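Long-range contacts in serine protease (Arthrobacter nicotinovorans, PDB 3WY8), which probably cleaves peptide bonds as a secreted serine protease with a trypsin-like fold and keratinolytic activity: residues A61-G65 / N137-L141; M89-F95 / P203-I209. All coordinates share one frame; numbering follows the deposited sequence.

Contact 1 of 2, residues A61-G65 / N137-L141; sequences AYLNG and NGESL
E139 and Y62 join two loops of the trypsin-like double-barrel fold: 61-65 follows strand 55-60 of the six-stranded barrel, and 137-141 leads into strand 142-150 of the second sheet. Followed outward, the E139 side chain traces the main side-chain contacts. Its CB lies 3.2 Å from N64 OD1, a carbon-oxygen contact. CG stands beside the backbone N (chi1 -70°), and a further bend at chi2 carries the carboxylate alongside the N64 backbone, to the tyrosine hydroxyl. CD then comes 3.4 Å from Y62 OH. Of the two carboxylate oxygens, OE2 accepts the hydrogen bond from Y62 OH at 2.7 Å on its syn side, with the donor 24° out of the carboxylate plane; OE1 rests 3.3 Å from N64 CA. Ring and carboxylate planes stand 81° apart, and OE2 lies at the ring edge, near its plane. A phenylalanine in place of Y62 would probably keep the ring packing but leave E139 OE2 without its hydroxyl donor, and the carboxylate freer to turn. The backbone adds a nearly straight bond, N64 N to E139 O at 2.8 Å, in the carbonyl plane, while L63 CA makes a CA-H...O contact with the same oxygen. On the 137-141 side, N137 OD1 accepts from E139 N in an Asx turn, the donor lying above the amide's carbonyl plane, and G138 O receives a bond from K13 NZ. L63 CD1 packs against S140 CB. Between the loops one water donates to Y62 O and accepts from L141 N, the latter at 2.9 Å.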
# COMPACT_ATOMS: atom_id res chain seq x y z
N ALA A 61 -10.62 4.37 -6.10
CA ALA A 61 -11.83 3.67 -6.57
C ALA A 61 -11.77 3.28 -8.05
O ALA A 61 -12.81 3.21 -8.73
CB ALA A 61 -13.10 4.48 -6.25
N TYR A 62 -10.56 3.02 -8.55
CA TYR A 62 -10.36 2.53 -9.91
C TYR A 62 -11.22 1.29 -10.16
O TYR A 62 -11.30 0.40 -9.32
CB TYR A 62 -8.89 2.18 -10.12
CG TYR A 62 -8.52 1.66 -11.50
CD1 TYR A 62 -7.97 2.52 -12.46
CD2 TYR A 62 -8.68 0.31 -11.83
CE1 TYR A 62 -7.62 2.05 -13.72
CE2 TYR A 62 -8.32 -0.16 -13.10
CZ TYR A 62 -7.79 0.71 -14.04
OH TYR A 62 -7.43 0.25 -15.29
N LEU A 63 -11.87 1.25 -11.33
CA LEU A 63 -12.56 0.04 -11.76
C LEU A 63 -12.62 -0.01 -13.28
O LEU A 63 -13.22 0.86 -13.92
CB LEU A 63 -13.98 -0.03 -11.17
CG LEU A 63 -14.82 -1.22 -11.63
CD1 LEU A 63 -14.22 -2.57 -11.20
CD2 LEU A 63 -16.25 -1.08 -11.13
N ASN A 64 -11.98 -1.04 -13.84
CA ASN A 64 -12.04 -1.28 -15.29
C ASN A 64 -11.67 -0.06 -16.14
O ASN A 64 -12.25 0.18 -17.21
CB ASN A 64 -13.41 -1.85 -15.68
CG ASN A 64 -13.67 -3.20 -15.05
OD1 ASN A 64 -12.75 -4.00 -14.88
ND2 ASN A 64 -14.92 -3.46 -14.69
N GLY A 65 -10.69 0.70 -15.65
CA GLY A 65 -10.20 1.88 -16.36
C GLY A 65 -10.81 3.19 -15.93
O GLY A 65 -10.29 4.26 -16.26
N ASN A 137 -6.48 -9.66 -13.39
CA ASN A 137 -6.10 -8.82 -14.53
C ASN A 137 -5.88 -7.34 -14.19
O ASN A 137 -5.74 -6.51 -15.09
CB ASN A 137 -7.11 -8.98 -15.68
CG ASN A 137 -8.36 -8.12 -15.51
OD1 ASN A 137 -8.70 -7.69 -14.41
ND2 ASN A 137 -9.05 -7.86 -16.62
N GLY A 138 -5.87 -7.03 -12.89
CA GLY A 138 -5.52 -5.69 -12.40
C GLY A 138 -6.64 -4.67 -12.38
O GLY A 138 -6.45 -3.55 -11.90
N GLU A 139 -7.81 -5.04 -12.88
CA GLU A 139 -8.84 -4.06 -13.18
C GLU A 139 -9.82 -3.78 -12.03
O GLU A 139 -10.60 -2.82 -12.11
CB GLU A 139 -9.60 -4.46 -14.45
CG GLU A 139 -8.75 -4.32 -15.71
CD GLU A 139 -8.40 -2.88 -16.00
OE1 GLU A 139 -9.22 -2.19 -16.63
OE2 GLU A 139 -7.31 -2.43 -15.61
N SER A 140 -9.79 -4.60 -10.99
CA SER A 140 -10.80 -4.50 -9.93
C SER A 140 -10.24 -4.79 -8.54
O SER A 140 -9.25 -5.50 -8.39
CB SER A 140 -11.99 -5.42 -10.24
OG SER A 140 -11.57 -6.77 -10.29
N LEU A 141 -10.91 -4.24 -7.53
CA LEU A 141 -10.50 -4.40 -6.14
C LEU A 141 -10.82 -5.80 -5.60
O LEU A 141 -11.93 -6.30 -5.77
CB LEU A 141 -11.20 -3.34 -5.27
CG LEU A 141 -10.73 -3.20 -3.82
CD1 LEU A 141 -9.28 -2.70 -3.76
CD2 LEU A 141 -11.66 -2.26 -3.08
O HOH W 1 -12.42 -1.87 -8.08

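Contact 2 of 2, residues M89-F95 / P203-I209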
# COMPACT_ATOMS: atom_id res chain seq x y z
N MET A 89 13.71 -5.35 3.36
CA MET A 89 12.29 -5.76 3.33
C MET A 89 11.55 -5.54 4.65
O MET A 89 10.32 -5.45 4.66
CB MET A 89 12.13 -7.22 2.87
CG MET A 89 12.49 -7.47 1.40
SD MET A 89 11.51 -6.54 0.21
CE MET A 89 9.91 -7.32 0.38
N GLN A 90 12.29 -5.46 5.76
CA GLN A 90 11.66 -5.17 7.06
C GLN A 90 10.91 -3.85 7.04
O GLN A 90 9.92 -3.68 7.76
CB GLN A 90 12.70 -5.16 8.18
CG GLN A 90 12.13 -4.67 9.51
CD GLN A 90 12.95 -5.06 10.72
OE1 GLN A 90 13.99 -5.70 10.60
NE2 GLN A 90 12.47 -4.67 11.90
N TYR A 91 11.39 -2.92 6.21
CA TYR A 91 10.86 -1.57 6.18
C TYR A 91 10.25 -1.22 4.83
O TYR A 91 10.35 -0.08 4.37
CB TYR A 91 11.97 -0.57 6.58
CG TYR A 91 12.65 -0.91 7.89
CD1 TYR A 91 12.04 -0.61 9.11
CD2 TYR A 91 13.90 -1.53 7.91
CE1 TYR A 91 12.67 -0.91 10.32
CE2 TYR A 91 14.53 -1.83 9.12
CZ TYR A 91 13.91 -1.52 10.31
OH TYR A 91 14.53 -1.82 11.51
N ASP A 92 9.58 -2.20 4.21
CA ASP A 92 8.96 -2.00 2.90
C ASP A 92 7.60 -1.32 3.02
O ASP A 92 6.55 -1.92 2.79
CB ASP A 92 8.85 -3.34 2.14
CG ASP A 92 8.43 -3.17 0.69
OD1 ASP A 92 8.53 -2.05 0.15
OD2 ASP A 92 8.00 -4.18 0.07
N THR A 93 7.63 -0.04 3.41
CA THR A 93 6.45 0.81 3.40
C THR A 93 6.92 2.21 3.07
O THR A 93 8.02 2.60 3.45
CB THR A 93 5.70 0.80 4.76
OG1 THR A 93 5.18 -0.51 5.00
CG2 THR A 93 4.54 1.79 4.77
N ALA A 94 6.08 2.94 2.35
CA ALA A 94 6.39 4.32 2.00
C ALA A 94 5.11 5.12 1.83
O ALA A 94 4.01 4.56 1.79
CB ALA A 94 7.23 4.36 0.73
N PHE A 95 5.26 6.44 1.76
CA PHE A 95 4.12 7.32 1.68
C PHE A 95 4.34 8.34 0.58
O PHE A 95 5.40 8.95 0.48
CB PHE A 95 3.86 8.01 3.02
CG PHE A 95 3.62 7.05 4.14
CD1 PHE A 95 2.34 6.62 4.44
CD2 PHE A 95 4.70 6.53 4.87
CE1 PHE A 95 2.11 5.70 5.47
CE2 PHE A 95 4.48 5.61 5.90
CZ PHE A 95 3.19 5.19 6.20
N PRO A 203 5.00 -5.75 6.22
CA PRO A 203 5.94 -5.37 7.27
C PRO A 203 5.25 -4.90 8.55
O PRO A 203 4.11 -4.42 8.53
CB PRO A 203 6.70 -4.20 6.65
CG PRO A 203 5.74 -3.61 5.68
CD PRO A 203 5.00 -4.79 5.11
N TYR A 204 5.96 -5.05 9.67
CA TYR A 204 5.48 -4.54 10.94
C TYR A 204 5.56 -3.02 10.93
O TYR A 204 6.60 -2.44 10.61
CB TYR A 204 6.32 -5.10 12.09
CG TYR A 204 5.88 -4.56 13.43
CD1 TYR A 204 4.73 -5.06 14.05
CD2 TYR A 204 6.58 -3.53 14.05
CE1 TYR A 204 4.30 -4.56 15.27
CE2 TYR A 204 6.16 -3.02 15.28
CZ TYR A 204 5.02 -3.54 15.88
OH TYR A 204 4.61 -3.04 17.09
N TRP A 205 4.45 -2.37 11.26
CA TRP A 205 4.42 -0.91 11.30
C TRP A 205 4.92 -0.40 12.65
O TRP A 205 4.14 -0.22 13.60
CB TRP A 205 3.03 -0.38 10.94
CG TRP A 205 2.88 -0.17 9.45
CD1 TRP A 205 3.61 -0.76 8.45
CD2 TRP A 205 1.94 0.69 8.81
NE1 TRP A 205 3.18 -0.31 7.23
CE2 TRP A 205 2.15 0.58 7.42
CE3 TRP A 205 0.93 1.55 9.27
CZ2 TRP A 205 1.40 1.30 6.48
CZ3 TRP A 205 0.18 2.26 8.34
CH2 TRP A 205 0.42 2.13 6.96
N GLY A 206 6.23 -0.18 12.72
CA GLY A 206 6.89 0.24 13.94
C GLY A 206 7.39 1.67 13.89
O GLY A 206 6.89 2.48 13.13
N THR A 207 8.38 1.97 14.72
CA THR A 207 8.86 3.35 14.88
C THR A 207 9.52 3.92 13.62
O THR A 207 9.40 5.12 13.37
CB THR A 207 9.82 3.48 16.07
OG1 THR A 207 10.82 2.46 16.00
CG2 THR A 207 9.05 3.35 17.39
N VAL A 208 10.22 3.08 12.86
CA VAL A 208 10.90 3.54 11.65
C VAL A 208 9.88 3.99 10.60
O VAL A 208 9.96 5.09 10.05
CB VAL A 208 11.86 2.46 11.08
CG1 VAL A 208 12.44 2.89 9.74
CG2 VAL A 208 12.99 2.17 12.09
N ILE A 209 8.89 3.12 10.34
CA ILE A 209 7.83 3.44 9.39
C ILE A 209 6.97 4.61 9.89
O ILE A 209 6.57 5.48 9.11
CB ILE A 209 7.02 2.16 9.03
CG1 ILE A 209 7.91 1.20 8.24
CG2 ILE A 209 5.75 2.52 8.25
CD1 ILE A 209 7.34 -0.22 8.03
O HOH W 2 8.64 -5.63 9.25
O HOH W 3 9.21 -2.16 10.09
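W205 NE1 donates to T93 OG1 at 3.0 Å, the direct hydrogen bond between 89-95 and 203-209. It is bent, 148° at the hydrogen, and the hydroxyl oxygen sits at the indole edge, tilted from the ring plane. T93 places this oxygen beside its own backbone N (chi1 -65°), which leaves CG2 anti to that N, 3.6 Å from W205 CZ2, so both branches meet the indole. The same hydroxyl makes a weak bond to D92 O and meets P203 CG at 3.2 Å, so proline, indole and isoleucine gather about one threonine. I209 supplies the last of these: its CD1 packs on T93 CB, while its CG2 lies over a face of the W205 ring, offset toward the rim. Farther along, F95 CZ approaches W205 CH2 at 4.2 Å, the two rings oblique with planes 58° apart. At the other end, Y91 CE1 touches V208 CB at 3.5 Å, with Q90 CG over the centre of one face of the tyrosine ring. Two waters bridge 89-95 and 203-209 directly: both donate to Q90 O, one accepting from Y204 N and the other also donating to Y204 O, at 2.7 Å.

In the trypsin-like fold this is where the C-terminal helix 207-218, with G206 at its N-cap, packs beside strand 94-98 of the six-stranded barrel. D92, just before that strand, has the geometry of the aspartate in a Ser-His-Asp triad with H43 and S171; its OD2 is hydrogen-bonded to H43 ND1 and also to S190 OG.

Around this first shell, F117 meets the W205 ring with planes nearly parallel, and Y213 of the helix meets F95 edge-to-face; the two probably help hold those rings.

How the contacts relate
Contacts 1 and 2 lie on opposite sides of the chain's centre, 26 Å apart between centres, with about 15 Å separating their nearest atoms. Contact 1 is partly buried and loop-to-loop, linking the six-stranded barrel with the second sheet; contact 2 is buried, setting the approach to a barrel strand against the entry to the C-terminal helix. Their chemistry follows: a carboxylate-hydroxyl bond and backbone polar groups carry much of the smaller interface (257 Å²), whereas aromatic and aliphatic packing around one side-chain hydrogen bond fills the larger (435 Å²). Both use water to bridge backbone atoms. Only contact 2 includes a residue of the probable catalytic triad.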